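Local atomic coordinates of protein (endonuclease) (Salmonella typhimurium, PDB entry 1BYR), a protein that is named an endonuclease and carries a PLD-like domain, folded around a mixed beta sheet with helices packed on both of its faces, in an assembly of two copies. Residues A[55-60]-A[143-148]; A[31-36]-A[139-144]; A[45-50]-A[75-80]. One frame throughout, in Å; residues are numbered along the deposited sequence.

Interaction 1 (A[55-60]-A[143-148])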
ATOM      1  N   ASP A  55       6.575  15.845 -17.009  1.00 10.76           N
ATOM      2  CA  ASP A  55       7.456  16.310 -15.940  1.00 11.38           C
ATOM      3  C   ASP A  55       7.486  15.233 -14.850  1.00 11.24           C
ATOM      4  O   ASP A  55       6.585  15.154 -14.009  1.00 11.09           O
ATOM      5  CB  ASP A  55       6.928  17.644 -15.390  1.00 11.95           C
ATOM      6  CG  ASP A  55       7.672  18.124 -14.153  1.00 14.26           C
ATOM      7  OD1 ASP A  55       8.699  17.521 -13.783  1.00 14.18           O
ATOM      8  OD2 ASP A  55       7.228  19.117 -13.544  1.00 12.16           O
ATOM      9  N   VAL A  56       8.513  14.385 -14.899  1.00 10.88           N
ATOM     10  CA  VAL A  56       8.681  13.292 -13.940  1.00 10.34           C
ATOM     11  C   VAL A  56       9.754  13.537 -12.866  1.00 10.88           C
ATOM     12  O   VAL A  56      10.902  13.871 -13.176  1.00 11.01           O
ATOM     13  CB  VAL A  56       9.038  11.963 -14.687  1.00 10.57           C
ATOM     14  CG1 VAL A  56       9.034  10.785 -13.708  1.00  8.72           C
ATOM     15  CG2 VAL A  56       8.042  11.712 -15.836  1.00  8.61           C
ATOM     16  N   LYS A  57       9.371  13.387 -11.595  1.00  9.29           N
ATOM     17  CA  LYS A  57      10.311  13.536 -10.482  1.00  9.60           C
ATOM     18  C   LYS A  57      10.068  12.376  -9.504  1.00 11.47           C
ATOM     19  O   LYS A  57       8.918  12.023  -9.198  1.00 11.01           O
ATOM     20  CB  LYS A  57      10.127  14.894  -9.794  1.00  9.93           C
ATOM     21  CG  LYS A  57      10.607  16.069 -10.646  1.00 12.47           C
ATOM     22  CD  LYS A  57      10.696  17.347  -9.840  1.00 14.49           C
ATOM     23  CE  LYS A  57      10.857  18.569 -10.736  1.00 17.96           C
ATOM     24  NZ  LYS A  57      10.864  19.851  -9.953  1.00 18.16           N
ATOM     25  N   ILE A  58      11.152  11.779  -9.015  1.00 10.38           N
ATOM     26  CA  ILE A  58      11.057  10.620  -8.137  1.00  9.11           C
ATOM     27  C   ILE A  58      11.916  10.660  -6.871  1.00  8.44           C
ATOM     28  O   ILE A  58      13.075  11.067  -6.908  1.00  8.67           O
ATOM     29  CB  ILE A  58      11.450   9.358  -8.946  1.00  7.16           C
ATOM     30  CG1 ILE A  58      10.737   9.384 -10.295  1.00  7.30           C
ATOM     31  CG2 ILE A  58      11.129   8.083  -8.169  1.00  8.38           C
ATOM     32  CD1 ILE A  58      11.171   8.286 -11.247  1.00  5.64           C
ATOM     33  N   VAL A  59      11.336  10.260  -5.738  1.00  8.67           N
ATOM     34  CA  VAL A  59      12.085  10.189  -4.480  1.00  9.80           C
ATOM     35  C   VAL A  59      11.914   8.780  -3.959  1.00  9.42           C
ATOM     36  O   VAL A  59      10.787   8.304  -3.797  1.00  9.91           O
ATOM     37  CB  VAL A  59      11.564  11.166  -3.403  1.00 10.68           C
ATOM     38  CG1 VAL A  59      12.061  12.551  -3.709  1.00 16.74           C
ATOM     39  CG2 VAL A  59      10.053  11.124  -3.335  1.00  9.74           C
ATOM     40  N   ILE A  60      13.030   8.098  -3.725  1.00  6.89           N
ATOM     41  CA  ILE A  60      12.979   6.726  -3.244  1.00  6.57           C
ATOM     42  C   ILE A  60      13.738   6.526  -1.943  1.00  7.71           C
ATOM     43  O   ILE A  60      14.560   7.353  -1.555  1.00  5.80           O
ATOM     44  CB  ILE A  60      13.560   5.769  -4.303  1.00  5.86           C
ATOM     45  CG1 ILE A  60      15.082   5.933  -4.384  1.00  5.26           C
ATOM     46  CG2 ILE A  60      12.939   6.081  -5.656  1.00  6.84           C
ATOM     47  CD1 ILE A  60      15.746   5.104  -5.505  1.00  2.00           C
ATOM     48  N   ASP A 143       7.436  16.921   0.789  1.00  9.69           N
ATOM     49  CA  ASP A 143       8.158  16.894   2.053  1.00  8.93           C
ATOM     50  C   ASP A 143       9.292  15.869   2.031  1.00  7.45           C
ATOM     51  O   ASP A 143      10.378  16.122   2.538  1.00  6.70           O
ATOM     52  CB  ASP A 143       7.197  16.570   3.200  1.00 11.16           C
ATOM     53  CG  ASP A 143       7.891  16.564   4.529  1.00 11.60           C
ATOM     54  OD1 ASP A 143       8.088  17.663   5.081  1.00 12.01           O
ATOM     55  OD2 ASP A 143       8.253  15.469   5.010  1.00 11.74           O
ATOM     56  N   ARG A 144       9.036  14.703   1.449  1.00  6.52           N
ATOM     57  CA  ARG A 144      10.046  13.652   1.363  1.00  4.19           C
ATOM     58  C   ARG A 144      11.113  14.018   0.338  1.00  6.28           C
ATOM     59  O   ARG A 144      12.291  13.792   0.564  1.00  7.08           O
ATOM     60  CB  ARG A 144       9.387  12.328   0.975  1.00  4.70           C
ATOM     61  CG  ARG A 144       8.788  11.517   2.162  1.00  5.06           C
ATOM     62  CD  ARG A 144       8.073  12.385   3.206  1.00  4.21           C
ATOM     63  NE  ARG A 144       7.324  11.566   4.169  1.00  4.85           N
ATOM     64  CZ  ARG A 144       6.602  12.049   5.181  1.00  6.00           C
ATOM     65  NH1 ARG A 144       6.524  13.357   5.385  1.00  2.00           N
ATOM     66  NH2 ARG A 144       5.922  11.219   5.967  1.00  3.85           N
ATOM     67  N   TRP A 145      10.697  14.587  -0.789  1.00  7.20           N
ATOM     68  CA  TRP A 145      11.634  15.013  -1.835  1.00  9.81           C
ATOM     69  C   TRP A 145      12.602  16.080  -1.304  1.00  9.62           C
ATOM     70  O   TRP A 145      13.820  15.989  -1.485  1.00  8.94           O
ATOM     71  CB  TRP A 145      10.851  15.566  -3.033  1.00  8.80           C
ATOM     72  CG  TRP A 145      11.675  16.335  -4.029  1.00 11.28           C
ATOM     73  CD1 TRP A 145      11.866  17.692  -4.062  1.00 13.40           C
ATOM     74  CD2 TRP A 145      12.393  15.807  -5.152  1.00 10.36           C
ATOM     75  NE1 TRP A 145      12.653  18.032  -5.129  1.00 13.61           N
ATOM     76  CE2 TRP A 145      12.993  16.895  -5.813  1.00 12.69           C
ATOM     77  CE3 TRP A 145      12.584  14.518  -5.657  1.00  9.65           C
ATOM     78  CZ2 TRP A 145      13.775  16.734  -6.964  1.00 11.86           C
ATOM     79  CZ3 TRP A 145      13.365  14.361  -6.802  1.00 12.20           C
ATOM     80  CH2 TRP A 145      13.947  15.461  -7.442  1.00 11.92           C
ATOM     81  N   ASN A 146      12.049  17.077  -0.625  1.00 12.13           N
ATOM     82  CA  ASN A 146      12.842  18.171  -0.076  1.00 14.60           C
ATOM     83  C   ASN A 146      13.988  17.764   0.838  1.00 16.31           C
ATOM     84  O   ASN A 146      14.934  18.526   1.010  1.00 19.11           O
ATOM     85  CB  ASN A 146      11.926  19.168   0.641  1.00 14.55           C
ATOM     86  CG  ASN A 146      11.048  19.943  -0.337  1.00 16.86           C
ATOM     87  OD1 ASN A 146      11.264  19.893  -1.541  1.00 15.64           O
ATOM     88  ND2 ASN A 146      10.065  20.654   0.189  1.00 18.07           N
ATOM     89  N   GLN A 147      13.926  16.575   1.428  1.00 15.38           N
ATOM     90  CA  GLN A 147      15.022  16.152   2.287  1.00 16.59           C
ATOM     91  C   GLN A 147      15.780  14.984   1.676  1.00 16.93           C
ATOM     92  O   GLN A 147      16.431  14.201   2.385  1.00 16.57           O
ATOM     93  CB  GLN A 147      14.508  15.769   3.675  1.00 18.72           C
ATOM     94  CG  GLN A 147      13.428  14.739   3.682  1.00 16.64           C
ATOM     95  CD  GLN A 147      12.671  14.759   4.976  1.00 20.03           C
ATOM     96  OE1 GLN A 147      13.252  14.660   6.060  1.00 20.25           O
ATOM     97  NE2 GLN A 147      11.366  14.889   4.888  1.00 20.80           N
ATOM     98  N   GLY A 148      15.685  14.866   0.355  1.00 14.59           N
ATOM     99  CA  GLY A 148      16.369  13.798  -0.345  1.00 14.79           C
ATOM    100  C   GLY A 148      17.694  14.258  -0.916  1.00 15.48           C
ATOM    101  O   GLY A 148      18.005  15.458  -0.919  1.00 14.55           O
TER
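The indole of Trp145, near the end of the helix that packs on one face of the central beta sheet, rests on Lys57, Ile58 and Val59 of strand 55-60. The first torsion sets CG of Trp145 anti to the backbone N (chi1 166°), which swings the ring off the helix and over the strand. Its six-membered end then meets the backbone edge-on: Ile58 O lies in the ring plane at 3.3 Å from Trp145 CZ3. Val59 turns its side chain toward the helix and crosses the indole at about a right angle; its CG1 is modelled too close to the ring for the exact spacing to be trusted. Lys57 adds apolar length instead of charge, because its nearly extended chain brings CD obliquely to 4.3 Å from Trp145 CZ2 while the ammonium continues beyond.

Polar groups also bond within 143-148, across the end of the helix. Gln147 NE2 donates to Asp143 O at 2.8 Å, coming from above the carbonyl plane, and Arg144 NH1 forms a salt bridge with Asp143 OD2 at 2.8 Å, also from above the carboxylate plane. Gly148 N closes a turn on Trp145 O at 2.9 Å where the chain leaves the helix.

Arg144 continues into the dimer interface, with Glu12 and Ser121 of the second subunit as partners. Trp145 stacks on Trp141 of its own helix and makes a cation-pi contact with Arg85 of strand 84-87, whereas Ile58 faces the opposite way, onto Leu84, Met32 and Ile82.

Interaction 2 (A[31-36]-A[139-144])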
ATOM      1  N   ARG A  31       4.732  12.375 -10.013  1.00  9.59           N
ATOM      2  CA  ARG A  31       5.500  12.582  -8.787  1.00  8.95           C
ATOM      3  C   ARG A  31       5.434  11.219  -8.127  1.00  8.31           C
ATOM      4  O   ARG A  31       4.379  10.816  -7.667  1.00  6.58           O
ATOM      5  CB  ARG A  31       4.825  13.638  -7.899  1.00  9.61           C
ATOM      6  CG  ARG A  31       4.978  15.077  -8.403  1.00 11.04           C
ATOM      7  CD  ARG A  31       6.440  15.448  -8.595  1.00 10.61           C
ATOM      8  NE  ARG A  31       6.602  16.807  -9.103  1.00 11.92           N
ATOM      9  CZ  ARG A  31       6.899  17.109 -10.364  1.00 10.95           C
ATOM     10  NH1 ARG A  31       7.068  16.149 -11.268  1.00 10.00           N
ATOM     11  NH2 ARG A  31       7.036  18.380 -10.719  1.00  9.99           N
ATOM     12  N   MET A  32       6.555  10.505  -8.115  1.00  7.65           N
ATOM     13  CA  MET A  32       6.611   9.153  -7.568  1.00  8.03           C
ATOM     14  C   MET A  32       7.424   8.966  -6.284  1.00  7.68           C
ATOM     15  O   MET A  32       8.462   9.604  -6.086  1.00  6.72           O
ATOM     16  CB  MET A  32       7.156   8.213  -8.648  1.00  6.52           C
ATOM     17  CG  MET A  32       7.206   6.741  -8.278  1.00  7.15           C
ATOM     18  SD  MET A  32       7.873   5.850  -9.687  1.00  9.57           S
ATOM     19  CE  MET A  32       7.433   4.223  -9.388  1.00  7.32           C
ATOM     20  N   MET A  33       6.930   8.073  -5.418  1.00  6.80           N
ATOM     21  CA  MET A  33       7.574   7.728  -4.152  1.00  6.38           C
ATOM     22  C   MET A  33       7.718   6.218  -4.210  1.00  8.01           C
ATOM     23  O   MET A  33       6.768   5.514  -4.562  1.00  8.12           O
ATOM     24  CB  MET A  33       6.674   8.064  -2.942  1.00  5.46           C
ATOM     25  CG  MET A  33       6.226   9.525  -2.804  1.00  5.62           C
ATOM     26  SD  MET A  33       5.252   9.828  -1.288  1.00 11.38           S
ATOM     27  CE  MET A  33       6.522  10.103  -0.076  1.00  6.36           C
ATOM     28  N   ALA A  34       8.893   5.698  -3.864  1.00  6.08           N
ATOM     29  CA  ALA A  34       9.075   4.267  -3.892  1.00  5.92           C
ATOM     30  C   ALA A  34      10.001   3.768  -2.804  1.00  5.93           C
ATOM     31  O   ALA A  34      10.857   4.498  -2.325  1.00  6.91           O
ATOM     32  CB  ALA A  34       9.625   3.852  -5.241  1.00  6.38           C
ATOM     33  N   TYR A  35       9.808   2.513  -2.408  1.00  7.82           N
ATOM     34  CA  TYR A  35      10.687   1.875  -1.439  1.00  7.13           C
ATOM     35  C   TYR A  35      11.575   1.127  -2.443  1.00  7.49           C
ATOM     36  O   TYR A  35      12.284   1.764  -3.207  1.00  9.87           O
ATOM     37  CB  TYR A  35       9.885   0.918  -0.557  1.00  7.65           C
ATOM     38  CG  TYR A  35      10.718   0.036   0.346  1.00  7.28           C
ATOM     39  CD1 TYR A  35      11.883   0.508   0.938  1.00  9.09           C
ATOM     40  CD2 TYR A  35      10.334  -1.269   0.610  1.00  7.76           C
ATOM     41  CE1 TYR A  35      12.646  -0.306   1.771  1.00  9.46           C
ATOM     42  CE2 TYR A  35      11.090  -2.092   1.439  1.00  7.71           C
ATOM     43  CZ  TYR A  35      12.243  -1.606   2.022  1.00  9.17           C
ATOM     44  OH  TYR A  35      12.982  -2.414   2.858  1.00 10.67           O
ATOM     45  N   SER A  36      11.523  -0.197  -2.487  1.00  7.04           N
ATOM     46  CA  SER A  36      12.315  -0.927  -3.478  1.00  8.17           C
ATOM     47  C   SER A  36      11.956  -0.436  -4.885  1.00  9.44           C
ATOM     48  O   SER A  36      10.807  -0.536  -5.307  1.00  8.30           O
ATOM     49  CB  SER A  36      12.027  -2.408  -3.361  1.00  7.76           C
ATOM     50  OG  SER A  36      12.065  -2.769  -2.014  1.00  8.28           O
ATOM     51  N   GLU A 139       1.804  17.110  -1.159  1.00 10.33           N
ATOM     52  CA  GLU A 139       2.474  17.695  -0.010  1.00 11.21           C
ATOM     53  C   GLU A 139       3.331  16.626   0.671  1.00  9.36           C
ATOM     54  O   GLU A 139       4.422  16.894   1.158  1.00 10.42           O
ATOM     55  CB  GLU A 139       1.448  18.246   0.981  1.00 12.45           C
ATOM     56  CG  GLU A 139       0.743  19.505   0.514  1.00 17.64           C
ATOM     57  CD  GLU A 139      -0.327  19.944   1.493  1.00 22.59           C
ATOM     58  OE1 GLU A 139      -0.734  19.106   2.325  1.00 25.51           O
ATOM     59  OE2 GLU A 139      -0.766  21.113   1.441  1.00 26.75           O
ATOM     60  N   HIS A 140       2.817  15.402   0.682  1.00  9.69           N
ATOM     61  CA  HIS A 140       3.504  14.244   1.272  1.00  8.35           C
ATOM     62  C   HIS A 140       4.743  13.946   0.429  1.00  8.92           C
ATOM     63  O   HIS A 140       5.819  13.676   0.956  1.00  8.17           O
ATOM     64  CB  HIS A 140       2.542  13.044   1.248  1.00  7.05           C
ATOM     65  CG  HIS A 140       3.099  11.782   1.829  1.00  6.16           C
ATOM     66  ND1 HIS A 140       3.463  11.663   3.159  1.00  6.32           N
ATOM     67  CD2 HIS A 140       3.221  10.541   1.301  1.00  6.99           C
ATOM     68  CE1 HIS A 140       3.804  10.411   3.412  1.00  5.21           C
ATOM     69  NE2 HIS A 140       3.655   9.714   2.301  1.00  6.54           N
ATOM     70  N   TRP A 141       4.581  13.996  -0.888  1.00  7.12           N
ATOM     71  CA  TRP A 141       5.688  13.743  -1.811  1.00  8.43           C
ATOM     72  C   TRP A 141       6.760  14.840  -1.698  1.00  8.98           C
ATOM     73  O   TRP A 141       7.966  14.559  -1.633  1.00  8.57           O
ATOM     74  CB  TRP A 141       5.163  13.697  -3.256  1.00  7.66           C
ATOM     75  CG  TRP A 141       6.239  13.478  -4.264  1.00  7.39           C
ATOM     76  CD1 TRP A 141       6.651  12.291  -4.771  1.00  6.14           C
ATOM     77  CD2 TRP A 141       7.105  14.480  -4.824  1.00  6.10           C
ATOM     78  NE1 TRP A 141       7.728  12.483  -5.611  1.00  6.22           N
ATOM     79  CE2 TRP A 141       8.026  13.820  -5.659  1.00  8.26           C
ATOM     80  CE3 TRP A 141       7.190  15.875  -4.689  1.00  6.34           C
ATOM     81  CZ2 TRP A 141       9.025  14.499  -6.369  1.00  7.61           C
ATOM     82  CZ3 TRP A 141       8.186  16.555  -5.392  1.00  7.99           C
ATOM     83  CH2 TRP A 141       9.096  15.859  -6.219  1.00  7.51           C
ATOM     84  N   GLN A 142       6.303  16.092  -1.674  1.00  9.56           N
ATOM     85  CA  GLN A 142       7.175  17.259  -1.594  1.00  9.34           C
ATOM     86  C   GLN A 142       8.037  17.288  -0.340  1.00 10.35           C
ATOM     87  O   GLN A 142       9.223  17.643  -0.388  1.00 10.54           O
ATOM     88  CB  GLN A 142       6.328  18.521  -1.663  1.00  9.89           C
ATOM     89  CG  GLN A 142       7.135  19.768  -1.872  1.00 13.19           C
ATOM     90  CD  GLN A 142       7.773  19.801  -3.228  1.00 15.98           C
ATOM     91  OE1 GLN A 142       8.989  19.916  -3.363  1.00 18.32           O
ATOM     92  NE2 GLN A 142       6.961  19.689  -4.263  1.00 15.62           N
ATOM     93  N   ASP A 143       7.436  16.921   0.789  1.00  9.69           N
ATOM     94  CA  ASP A 143       8.158  16.894   2.053  1.00  8.93           C
ATOM     95  C   ASP A 143       9.292  15.869   2.031  1.00  7.45           C
ATOM     96  O   ASP A 143      10.378  16.122   2.538  1.00  6.70           O
ATOM     97  CB  ASP A 143       7.197  16.570   3.200  1.00 11.16           C
ATOM     98  CG  ASP A 143       7.891  16.564   4.529  1.00 11.60           C
ATOM     99  OD1 ASP A 143       8.088  17.663   5.081  1.00 12.01           O
ATOM    100  OD2 ASP A 143       8.253  15.469   5.010  1.00 11.74           O
ATOM    101  N   ARG A 144       9.036  14.703   1.449  1.00  6.52           N
ATOM    102  CA  ARG A 144      10.046  13.652   1.363  1.00  4.19           C
ATOM    103  C   ARG A 144      11.113  14.018   0.338  1.00  6.28           C
ATOM    104  O   ARG A 144      12.291  13.792   0.564  1.00  7.08           O
ATOM    105  CB  ARG A 144       9.387  12.328   0.975  1.00  4.70           C
ATOM    106  CG  ARG A 144       8.788  11.517   2.162  1.00  5.06           C
ATOM    107  CD  ARG A 144       8.073  12.385   3.206  1.00  4.21           C
ATOM    108  NE  ARG A 144       7.324  11.566   4.169  1.00  4.85           N
ATOM    109  CZ  ARG A 144       6.602  12.049   5.181  1.00  6.00           C
ATOM    110  NH1 ARG A 144       6.524  13.357   5.385  1.00  2.00           N
ATOM    111  NH2 ARG A 144       5.922  11.219   5.967  1.00  3.85           N
TER
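Arg31 lays its aliphatic chain on the indole of Trp141, and this is the tightly packed part of the contact. Bent at chi2 (-56°), the arginine puts CD almost squarely over the six-membered ring, 3.5 Å from its centroid, a CH-pi contact over the face. At the pyrrole edge of the same indole, Trp141 NE1 donates to Met32 O at 3.0 Å. The acceptor lies near the indole plane, but the donor stands well above the plane of the carbonyl, and the bond is bent (140°). The indole is thus pinned on a face and at an edge by consecutive residues of the strand.

Met33 fills the neighbouring space. Its CG reaches Trp141 CD1 at 3.4 Å, SD comes to 3.4 Å from His140 CD2, and the bend at chi3 turns CE to 3.5 Å from Arg144 CG. On this buried side, covered by the second subunit, the imidazole of His140 hydrogen-bonds Asp95 through NE2 and stacks on Tyr9 of that subunit. Strand 29-34 is an inner strand of the mixed sheet, and helix 131-146 lies across it, the axes of the two short segments 8.9 Å apart and 67° from parallel. Met32 turns its side chain to the other face, against Ile42 and Leu46 of helix 40-51.

The looser side is that of Arg31, a partly exposed residue, whose guanidinium is tilted against the indole and so distant that any cation-pi attraction is weak at most; the charge is instead paired with Asp55.

Interaction 3 (A[45-50]-A[75-80])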
ATOM      1  N   ALA A  45       8.624   2.490 -18.680  1.00  9.15           N
ATOM      2  CA  ALA A  45       7.409   3.289 -18.777  1.00  9.44           C
ATOM      3  C   ALA A  45       7.621   4.731 -18.297  1.00  8.52           C
ATOM      4  O   ALA A  45       7.107   5.673 -18.901  1.00  8.62           O
ATOM      5  CB  ALA A  45       6.265   2.625 -17.977  1.00  6.98           C
ATOM      6  N   LEU A  46       8.379   4.909 -17.217  1.00  8.77           N
ATOM      7  CA  LEU A  46       8.646   6.242 -16.694  1.00  8.01           C
ATOM      8  C   LEU A  46       9.453   7.062 -17.703  1.00  7.83           C
ATOM      9  O   LEU A  46       9.137   8.225 -17.969  1.00  5.83           O
ATOM     10  CB  LEU A  46       9.391   6.159 -15.351  1.00  6.45           C
ATOM     11  CG  LEU A  46       8.557   5.628 -14.178  1.00  7.42           C
ATOM     12  CD1 LEU A  46       9.485   5.121 -13.060  1.00  5.25           C
ATOM     13  CD2 LEU A  46       7.630   6.725 -13.676  1.00  2.37           C
ATOM     14  N   VAL A  47      10.483   6.455 -18.286  1.00 10.28           N
ATOM     15  CA  VAL A  47      11.290   7.167 -19.273  1.00 14.61           C
ATOM     16  C   VAL A  47      10.492   7.430 -20.552  1.00 14.52           C
ATOM     17  O   VAL A  47      10.724   8.429 -21.237  1.00 15.75           O
ATOM     18  CB  VAL A  47      12.592   6.396 -19.598  1.00 14.93           C
ATOM     19  CG1 VAL A  47      13.241   5.890 -18.312  1.00 15.80           C
ATOM     20  CG2 VAL A  47      12.294   5.253 -20.528  1.00 20.52           C
ATOM     21  N   ALA A  48       9.543   6.561 -20.881  1.00 13.50           N
ATOM     22  CA  ALA A  48       8.722   6.810 -22.068  1.00 13.25           C
ATOM     23  C   ALA A  48       7.852   8.026 -21.773  1.00 13.83           C
ATOM     24  O   ALA A  48       7.530   8.806 -22.670  1.00 12.80           O
ATOM     25  CB  ALA A  48       7.845   5.613 -22.399  1.00 13.08           C
ATOM     26  N   ALA A  49       7.471   8.195 -20.509  1.00 12.47           N
ATOM     27  CA  ALA A  49       6.662   9.345 -20.116  1.00 13.16           C
ATOM     28  C   ALA A  49       7.490  10.617 -20.298  1.00 13.46           C
ATOM     29  O   ALA A  49       7.024  11.603 -20.872  1.00 13.37           O
ATOM     30  CB  ALA A  49       6.222   9.214 -18.659  1.00 12.31           C
ATOM     31  N   LYS A  50       8.717  10.598 -19.801  1.00 14.44           N
ATOM     32  CA  LYS A  50       9.613  11.750 -19.943  1.00 17.57           C
ATOM     33  C   LYS A  50       9.756  12.136 -21.427  1.00 15.23           C
ATOM     34  O   LYS A  50       9.624  13.301 -21.794  1.00 15.52           O
ATOM     35  CB  LYS A  50      10.989  11.406 -19.359  1.00 19.50           C
ATOM     36  CG  LYS A  50      12.035  12.499 -19.517  1.00 25.12           C
ATOM     37  CD  LYS A  50      11.913  13.533 -18.412  1.00 27.98           C
ATOM     38  CE  LYS A  50      12.927  14.649 -18.600  1.00 30.90           C
ATOM     39  NZ  LYS A  50      13.390  14.707 -20.016  1.00 34.12           N
ATOM     40  N   ASN A  75      20.335   4.298 -12.300  1.00  9.58           N
ATOM     41  CA  ASN A  75      21.224   4.801 -13.358  1.00  9.86           C
ATOM     42  C   ASN A  75      20.423   5.023 -14.645  1.00 11.04           C
ATOM     43  O   ASN A  75      20.546   6.055 -15.312  1.00 12.02           O
ATOM     44  CB  ASN A  75      22.374   3.819 -13.635  1.00  6.19           C
ATOM     45  CG  ASN A  75      23.492   3.911 -12.607  1.00  8.63           C
ATOM     46  OD1 ASN A  75      24.346   3.023 -12.515  1.00 11.76           O
ATOM     47  ND2 ASN A  75      23.495   4.979 -11.838  1.00  6.63           N
ATOM     48  N   TYR A  76      19.600   4.042 -14.992  1.00 12.08           N
ATOM     49  CA  TYR A  76      18.753   4.139 -16.173  1.00 12.20           C
ATOM     50  C   TYR A  76      17.873   5.393 -16.092  1.00 10.74           C
ATOM     51  O   TYR A  76      17.774   6.159 -17.046  1.00 11.00           O
ATOM     52  CB  TYR A  76      17.879   2.887 -16.273  1.00 11.95           C
ATOM     53  CG  TYR A  76      16.937   2.891 -17.441  1.00 15.10           C
ATOM     54  CD1 TYR A  76      17.415   2.918 -18.745  1.00 16.41           C
ATOM     55  CD2 TYR A  76      15.565   2.871 -17.247  1.00 15.39           C
ATOM     56  CE1 TYR A  76      16.545   2.928 -19.822  1.00 16.52           C
ATOM     57  CE2 TYR A  76      14.698   2.879 -18.308  1.00 14.81           C
ATOM     58  CZ  TYR A  76      15.186   2.908 -19.593  1.00 17.34           C
ATOM     59  OH  TYR A  76      14.308   2.925 -20.652  1.00 15.88           O
ATOM     60  N   ILE A  77      17.258   5.616 -14.936  1.00  9.99           N
ATOM     61  CA  ILE A  77      16.389   6.769 -14.738  1.00  9.62           C
ATOM     62  C   ILE A  77      17.134   8.117 -14.801  1.00 10.91           C
ATOM     63  O   ILE A  77      16.689   9.043 -15.496  1.00 11.80           O
ATOM     64  CB  ILE A  77      15.620   6.646 -13.388  1.00 10.52           C
ATOM     65  CG1 ILE A  77      14.678   5.448 -13.446  1.00 11.23           C
ATOM     66  CG2 ILE A  77      14.848   7.913 -13.090  1.00  8.49           C
ATOM     67  CD1 ILE A  77      13.512   5.618 -14.393  1.00 13.17           C
ATOM     68  N   ALA A  78      18.253   8.243 -14.091  1.00 10.71           N
ATOM     69  CA  ALA A  78      19.004   9.492 -14.118  1.00 12.27           C
ATOM     70  C   ALA A  78      19.532   9.820 -15.530  1.00 14.31           C
ATOM     71  O   ALA A  78      19.493  10.970 -15.959  1.00 14.60           O
ATOM     72  CB  ALA A  78      20.160   9.435 -13.131  1.00 11.25           C
ATOM     73  N   ASN A  79      20.015   8.802 -16.245  1.00 15.08           N
ATOM     74  CA  ASN A  79      20.538   8.970 -17.603  1.00 16.00           C
ATOM     75  C   ASN A  79      19.506   9.570 -18.552  1.00 16.49           C
ATOM     76  O   ASN A  79      19.863  10.150 -19.576  1.00 16.90           O
ATOM     77  CB  ASN A  79      21.014   7.632 -18.166  1.00 15.46           C
ATOM     78  CG  ASN A  79      22.288   7.151 -17.514  1.00 20.04           C
ATOM     79  OD1 ASN A  79      23.136   7.946 -17.109  1.00 21.29           O
ATOM     80  ND2 ASN A  79      22.436   5.845 -17.402  1.00 20.36           N
ATOM     81  N   SER A  80      18.226   9.420 -18.209  1.00 14.75           N
ATOM     82  CA  SER A  80      17.133   9.953 -19.021  1.00 12.44           C
ATOM     83  C   SER A  80      16.755  11.393 -18.679  1.00 11.49           C
ATOM     84  O   SER A  80      15.846  11.950 -19.276  1.00 13.01           O
ATOM     85  CB  SER A  80      15.891   9.079 -18.880  1.00 12.15           C
ATOM     86  OG  SER A  80      16.157   7.774 -19.338  1.00 17.35           O
TER
HETATM   87  O   HOH W   1      15.009  12.771 -21.675  1.00 43.59           O
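Val47 carries CG1 anti to its carbonyl carbon (chi1 -45°), and Tyr76 holds its CG anti to the backbone N (chi1 179°); together these torsions bring the phenol across the isopropyl group. The two side chains meet at about a right angle. CG1 of Val47 approaches CE2 of Tyr76 to 3.3 Å, while the other methyl, CG2, sits against the phenol oxygen, 3.1 Å from Tyr76 OH, so the valine is closely fitted to this end of the ring. Deeper in, CD1 of Ile77 touches both Val47 CG1, at 3.9 Å, and Leu46 CB, at 4.3 Å, and continues the apolar seam toward the sheet.

The helices run side by side in the same direction, their short segments 2° from parallel with axes 10.1 Å apart. Each is the connection of a beta-alpha-beta unit: helix 40-51 links strands 29-34 and 55-61, and helix 68-79 links 55-61 to 84-87, the three strands being parallel neighbours. Leu46 accordingly reaches Met32 of the sheet and Ile23 of helix 14-25, and Ile77 packs on Phe37 and Ile82.

Toward the C-terminal end of the pair Ser80 packs its OG on Val47 CG1 (3.6 Å), and beyond it the link between the helices passes through water. Lys50, bent at chi2 and chi4, brings its ammonium toward the carbonyl of Ser80, and one water spans the interval: it accepts from Lys50 NZ at 3.0 Å and donates to Ser80 O at 2.7 Å.

How the interactions relate
From the N terminus, strand segment 31-36 opens interaction 2, which closes only at helix segment 139-144, more than a hundred residues later. Nested inside that loop, interaction 3 joins 45-50 to 75-80, the helices of successive crossovers. Interaction 1 starts at 55-60, within the span of interaction 3, and ends at 143-148, so these two alternate along the chain and cross. Interactions 1 and 2 finish on the same helix and begin on adjacent strands, where Asp55 bridges to Arg31. Interaction 3 lies on the opposite face, its centre about 15 Å from that of interaction 1, and the side chains of Ile58 and Met32, on that face of the sheet, pack against it.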